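Local coordinates for protein SAM dependent methyltransferase (Agrobacterium tumefaciens, PDB 2IGT) that binds S-adenosylmethionine and probably transfers its methyl group to an acceptor substrate, at residues I36-S50 with L303-R317. Numbering follows the deposited sequence. Where two conformers were deposited one is given.
Sequences ILESSGAGDFHLIDS and LVIREAGLDGKTPGR
Leu37, Glu38 and Ser39 lie beside Leu303, Val304 and Ile305 as parallel strand neighbours, laced by backbone bonds from Val304 N to Leu37 O, from Val304 O back to Ser39 N, and from Ser39 O to Arg306 N. Past the end of strand 297-306 the loop turns to strand 45-51, where Ala308 N bonds to Leu47 O at 2.6 Å, almost straight at 169°; just beyond, Ile48 and Asp49 opposite Leu56 make a classic beta bulge. Where the strands diverge, a water bridges Leu47 N to the carbonyls of Ser40 and Arg306.

Charged side chains flank these backbone bonds. Arg306 grips Glu38 side-on, NE to OE2 at 2.6 Å and NH2 to OE1 at 3.1 Å; the bend at chi3 (-67°) turns its guanidinium back toward the carboxylate. The two planes are 48° apart and NE meets OE2 from above the carboxylate plane, a twisted fork. In the conformer given, the long, flexible Lys313 brings NZ to Ser40 O and Gly41 O, just ahead of the turn that starts at Ala42. Buried Glu307 is held from several sides: Ser50 OG donates to OE2 (2.6 Å) on its anti side, while Arg317 clasps both oxygens. Arg317 NH2 also lies 3.4 Å from Asp49 OD1, a longer salt bridge that probably eases the closeness of the Asp49 and Glu307 carboxylates; Asp49 is held mainly by hydrogen bonds from Trp82 NE1 and the backbone N of Leu76 and Val77.

Apolar groups meet in the angle between the strands. Branched Ile305 suits it, sending CG2 against Leu47 CB (3.8 Å) and CD1 toward the Phe45 ring, while Leu47 CD2 rests on the aliphatic CG of Glu307. Leu303 and Ser39 share the face under helix 138-150.

Strand 30-39 adds a parallel edge strand to the Rossmann-like methyltransferase sheet, beside strand 297-306 and its antiparallel neighbour 318-328, and the loop after Arg306 ties that sheet to the smaller one.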
loop_
_atom_site.group_PDB
_atom_site.type_symbol
_atom_site.label_atom_id
_atom_site.label_comp_id
_atom_site.label_asym_id
_atom_site.label_seq_id
_atom_site.Cartn_x
_atom_site.Cartn_y
_atom_site.Cartn_z
ATOM N N ILE A 36 -7.361 39.883 2.932
ATOM C CA ILE A 36 -6.069 39.230 2.997
ATOM C C ILE A 36 -5.706 39.162 4.484
ATOM O O ILE A 36 -5.555 40.198 5.142
ATOM C CB ILE A 36 -4.956 39.964 2.189
ATOM C CG1 ILE A 36 -5.349 40.160 0.701
ATOM C CG2 ILE A 36 -3.583 39.205 2.347
ATOM C CD1 ILE A 36 -5.668 38.833 -0.067
ATOM N N LEU A 37 -5.622 37.950 5.013
ATOM C CA LEU A 37 -5.252 37.752 6.406
ATOM C C LEU A 37 -3.766 37.508 6.466
ATOM O O LEU A 37 -3.230 36.712 5.704
ATOM C CB LEU A 37 -5.999 36.564 6.996
ATOM C CG LEU A 37 -7.520 36.705 7.112
ATOM C CD1 LEU A 37 -8.048 35.369 7.675
ATOM C CD2 LEU A 37 -7.937 37.916 7.976
ATOM N N GLU A 38 -3.092 38.220 7.359
ATOM C CA GLU A 38 -1.643 38.163 7.399
ATOM C C GLU A 38 -1.150 37.849 8.798
ATOM O O GLU A 38 -1.616 38.413 9.781
ATOM C CB GLU A 38 -1.045 39.485 6.886
ATOM C CG GLU A 38 0.412 39.692 7.225
ATOM C CD GLU A 38 1.017 40.930 6.553
ATOM O OE1 GLU A 38 0.518 41.367 5.487
ATOM O OE2 GLU A 38 2.016 41.449 7.084
ATOM N N SER A 39 -0.186 36.948 8.858
ATOM C CA SER A 39 0.522 36.614 10.072
ATOM C C SER A 39 2.016 36.966 9.897
ATOM O O SER A 39 2.608 36.647 8.857
ATOM C CB SER A 39 0.386 35.102 10.271
ATOM O OG SER A 39 0.946 34.730 11.497
ATOM N N SER A 40 2.609 37.592 10.909
ATOM C CA SER A 40 4.049 37.871 10.888
ATOM C C SER A 40 4.893 36.933 11.777
ATOM O O SER A 40 6.140 37.040 11.822
ATOM C CB SER A 40 4.322 39.349 11.195
ATOM O OG SER A 40 3.974 40.159 10.078
ATOM N N GLY A 41 4.210 36.003 12.455
ATOM C CA GLY A 41 4.865 35.006 13.289
ATOM C C GLY A 41 5.372 35.535 14.618
ATOM O O GLY A 41 6.348 36.314 14.703
ATOM N N ALA A 42 4.712 35.100 15.675
ATOM C CA ALA A 42 5.156 35.474 16.998
ATOM C C ALA A 42 5.851 34.266 17.621
ATOM O O ALA A 42 5.775 33.155 17.090
ATOM C CB ALA A 42 3.965 35.930 17.837
ATOM N N GLY A 43 6.550 34.500 18.722
ATOM C CA GLY A 43 7.028 33.434 19.596
ATOM C C GLY A 43 7.838 32.366 18.880
ATOM O O GLY A 43 8.977 32.624 18.440
ATOM N N ASP A 44 7.257 31.173 18.760
ATOM C CA ASP A 44 8.025 30.019 18.301
ATOM C C ASP A 44 8.098 29.872 16.778
ATOM O O ASP A 44 8.772 28.978 16.294
ATOM C CB ASP A 44 7.516 28.715 18.931
ATOM C CG ASP A 44 8.106 28.448 20.313
ATOM O OD1 ASP A 44 8.975 29.211 20.790
ATOM O OD2 ASP A 44 7.674 27.460 20.927
ATOM N N PHE A 45 7.416 30.724 16.016
ATOM C CA PHE A 45 7.508 30.637 14.562
ATOM C C PHE A 45 7.759 31.978 13.896
ATOM O O PHE A 45 7.086 32.974 14.189
ATOM C CB PHE A 45 6.254 30.028 13.891
ATOM C CG PHE A 45 6.289 30.147 12.381
ATOM C CD1 PHE A 45 7.156 29.334 11.617
ATOM C CD2 PHE A 45 5.498 31.098 11.722
ATOM C CE1 PHE A 45 7.226 29.458 10.217
ATOM C CE2 PHE A 45 5.552 31.249 10.327
ATOM C CZ PHE A 45 6.404 30.421 9.550
ATOM N N HIS A 46 8.707 32.001 12.974
ATOM C CA HIS A 46 8.648 33.013 11.930
ATOM C C HIS A 46 9.399 32.607 10.683
ATOM O O HIS A 46 10.290 31.752 10.714
ATOM C CB HIS A 46 9.090 34.382 12.419
ATOM C CG HIS A 46 10.499 34.412 12.877
ATOM N ND1 HIS A 46 10.866 34.063 14.159
ATOM C CD2 HIS A 46 11.638 34.747 12.227
ATOM C CE1 HIS A 46 12.182 34.179 14.278
ATOM N NE2 HIS A 46 12.673 34.597 13.121
ATOM N N LEU A 47 9.005 33.230 9.586
ATOM C CA LEU A 47 9.641 33.032 8.295
ATOM C C LEU A 47 10.792 34.016 8.223
ATOM O O LEU A 47 10.564 35.230 8.207
ATOM C CB LEU A 47 8.626 33.324 7.194
ATOM C CG LEU A 47 9.149 33.348 5.748
ATOM C CD1 LEU A 47 9.669 31.962 5.368
ATOM C CD2 LEU A 47 7.982 33.772 4.833
ATOM N N ILE A 48 12.016 33.495 8.237
ATOM C CA ILE A 48 13.226 34.326 8.215
ATOM C C ILE A 48 13.474 34.904 6.838
ATOM O O ILE A 48 13.689 36.105 6.716
ATOM C CB ILE A 48 14.473 33.542 8.718
ATOM C CG1 ILE A 48 14.259 33.155 10.188
ATOM C CG2 ILE A 48 15.761 34.416 8.621
ATOM C CD1 ILE A 48 15.205 32.104 10.646
ATOM N N ASP A 49 13.382 34.059 5.798
ATOM C CA ASP A 49 13.775 34.448 4.443
ATOM C C ASP A 49 13.213 33.392 3.505
ATOM O O ASP A 49 12.768 32.337 3.957
ATOM C CB ASP A 49 15.321 34.510 4.323
ATOM C CG ASP A 49 15.808 35.244 3.061
ATOM O OD1 ASP A 49 15.110 36.154 2.529
ATOM O OD2 ASP A 49 16.942 34.926 2.624
ATOM N N SER A 50 13.204 33.692 2.209
ATOM C CA SER A 50 12.663 32.774 1.206
ATOM C C SER A 50 13.184 33.262 -0.142
ATOM O O SER A 50 13.571 34.433 -0.280
ATOM C CB SER A 50 11.129 32.789 1.220
ATOM O OG SER A 50 10.662 34.092 0.865
ATOM N N LEU A 303 -4.743 33.609 3.110
ATOM C CA LEU A 303 -3.992 33.663 4.372
ATOM C C LEU A 303 -2.499 33.648 4.016
ATOM O O LEU A 303 -2.036 32.730 3.341
ATOM C CB LEU A 303 -4.324 32.455 5.252
ATOM C CG LEU A 303 -3.507 32.291 6.540
ATOM C CD1 LEU A 303 -3.739 33.476 7.506
ATOM C CD2 LEU A 303 -3.885 30.979 7.246
ATOM N N VAL A 304 -1.767 34.666 4.479
ATOM C CA VAL A 304 -0.383 34.842 4.062
ATOM C C VAL A 304 0.509 34.981 5.301
ATOM O O VAL A 304 0.035 35.336 6.406
ATOM C CB VAL A 304 -0.221 36.072 3.118
ATOM C CG1 VAL A 304 -1.321 36.070 2.055
ATOM C CG2 VAL A 304 -0.295 37.376 3.898
ATOM N N ILE A 305 1.785 34.658 5.111
ATOM C CA ILE A 305 2.824 34.899 6.093
ATOM C C ILE A 305 3.742 35.964 5.500
ATOM O O ILE A 305 4.127 35.886 4.327
ATOM C CB ILE A 305 3.729 33.638 6.296
ATOM C CG1 ILE A 305 2.920 32.429 6.796
ATOM C CG2 ILE A 305 4.900 33.963 7.233
ATOM C CD1 ILE A 305 3.662 31.049 6.629
ATOM N N ARG A 306 4.128 36.930 6.320
ATOM C CA ARG A 306 5.115 37.884 5.892
ATOM C C ARG A 306 6.486 37.521 6.479
ATOM O O ARG A 306 6.602 37.242 7.669
ATOM C CB ARG A 306 4.704 39.309 6.288
ATOM C CG ARG A 306 5.576 40.359 5.591
ATOM C CD ARG A 306 5.094 41.779 5.847
ATOM N NE ARG A 306 3.790 42.088 5.239
ATOM C CZ ARG A 306 3.620 42.542 3.999
ATOM N NH1 ARG A 306 4.666 42.708 3.182
ATOM N NH2 ARG A 306 2.394 42.803 3.558
ATOM N N GLU A 307 7.515 37.530 5.640
ATOM C CA GLU A 307 8.889 37.345 6.106
ATOM C C GLU A 307 9.158 38.270 7.278
ATOM O O GLU A 307 8.702 39.422 7.300
ATOM C CB GLU A 307 9.904 37.664 5.014
ATOM C CG GLU A 307 9.913 36.698 3.878
ATOM C CD GLU A 307 10.852 37.135 2.784
ATOM O OE1 GLU A 307 11.030 38.369 2.590
ATOM O OE2 GLU A 307 11.374 36.230 2.109
ATOM N N ALA A 308 9.895 37.770 8.253
ATOM C CA ALA A 308 10.187 38.581 9.430
ATOM C C ALA A 308 11.672 38.960 9.528
ATOM O O ALA A 308 12.050 39.800 10.335
ATOM C CB ALA A 308 9.686 37.886 10.698
ATOM N N GLY A 309 12.504 38.361 8.680
ATOM C CA GLY A 309 13.932 38.613 8.713
ATOM C C GLY A 309 14.581 38.044 9.959
ATOM O O GLY A 309 13.982 37.227 10.669
ATOM N N LEU A 310 15.829 38.440 10.194
ATOM C CA LEU A 310 16.622 37.916 11.303
ATOM C C LEU A 310 16.202 38.500 12.630
ATOM O O LEU A 310 15.510 37.873 13.435
ATOM C CB LEU A 310 18.103 38.255 11.106
ATOM C CG LEU A 310 18.947 37.397 10.172
ATOM C CD1 LEU A 310 20.419 37.793 10.310
ATOM C CD2 LEU A 310 18.743 35.915 10.478
ATOM N N ASP A 311 16.664 39.716 12.857
ATOM C CA ASP A 311 16.456 40.372 14.136
ATOM C C ASP A 311 15.156 41.166 14.117
ATOM O O ASP A 311 14.179 40.755 13.489
ATOM C CB ASP A 311 17.663 41.239 14.511
ATOM C CG ASP A 311 18.358 41.839 13.307
ATOM O OD1 ASP A 311 19.535 41.519 13.074
ATOM O OD2 ASP A 311 17.739 42.638 12.582
ATOM N N GLY A 312 15.129 42.294 14.812
ATOM C CA GLY A 312 13.914 43.093 14.835
ATOM C C GLY A 312 12.813 42.456 14.010
ATOM O O GLY A 312 13.074 41.666 13.092
ATOM N N LYS A 313 11.566 42.789 14.344
ATOM C CA LYS A 313 10.431 42.375 13.523
ATOM C C LYS A 313 10.464 43.151 12.205
ATOM O O LYS A 313 10.027 44.294 12.142
ATOM C CB LYS A 313 9.112 42.615 14.273
ATOM C CG LYS A 313 8.797 41.579 15.369
ATOM C CD LYS A 313 8.800 40.123 14.835
ATOM C CE LYS A 313 7.593 39.811 13.956
ATOM N NZ LYS A 313 7.464 38.349 13.731
ATOM N N THR A 314 10.984 42.528 11.150
ATOM C CA THR A 314 11.258 43.268 9.913
ATOM C C THR A 314 10.402 42.816 8.730
ATOM O O THR A 314 10.597 41.711 8.212
ATOM C CB THR A 314 12.755 43.197 9.536
ATOM O OG1 THR A 314 13.544 43.397 10.712
ATOM C CG2 THR A 314 13.108 44.251 8.480
ATOM N N PRO A 315 9.434 43.663 8.317
ATOM C CA PRO A 315 8.479 43.286 7.249
ATOM C C PRO A 315 9.157 43.107 5.871
ATOM O O PRO A 315 9.927 43.978 5.423
ATOM C CB PRO A 315 7.461 44.443 7.239
ATOM C CG PRO A 315 8.149 45.591 7.949
ATOM C CD PRO A 315 9.097 44.965 8.937
ATOM N N GLY A 316 8.903 41.954 5.243
ATOM C CA GLY A 316 9.537 41.600 3.974
ATOM C C GLY A 316 8.455 41.229 2.984
ATOM O O GLY A 316 7.397 41.877 2.948
ATOM N N ARG A 317 8.708 40.173 2.209
ATOM C CA ARG A 317 7.781 39.715 1.177
ATOM C C ARG A 317 6.638 38.883 1.771
ATOM O O ARG A 317 6.791 38.278 2.832
ATOM C CB ARG A 317 8.501 38.837 0.143
ATOM C CG ARG A 317 9.234 39.582 -1.016
ATOM C CD ARG A 317 10.631 40.029 -0.635
ATOM N NE ARG A 317 11.470 38.968 -0.062
ATOM C CZ ARG A 317 12.527 38.403 -0.658
ATOM N NH1 ARG A 317 12.913 38.765 -1.882
ATOM N NH2 ARG A 317 13.220 37.475 -0.005
HETATM O O HOH W 1 7.187 35.516 9.785
HETATM O O HOH W 2 6.954 40.722 8.901
#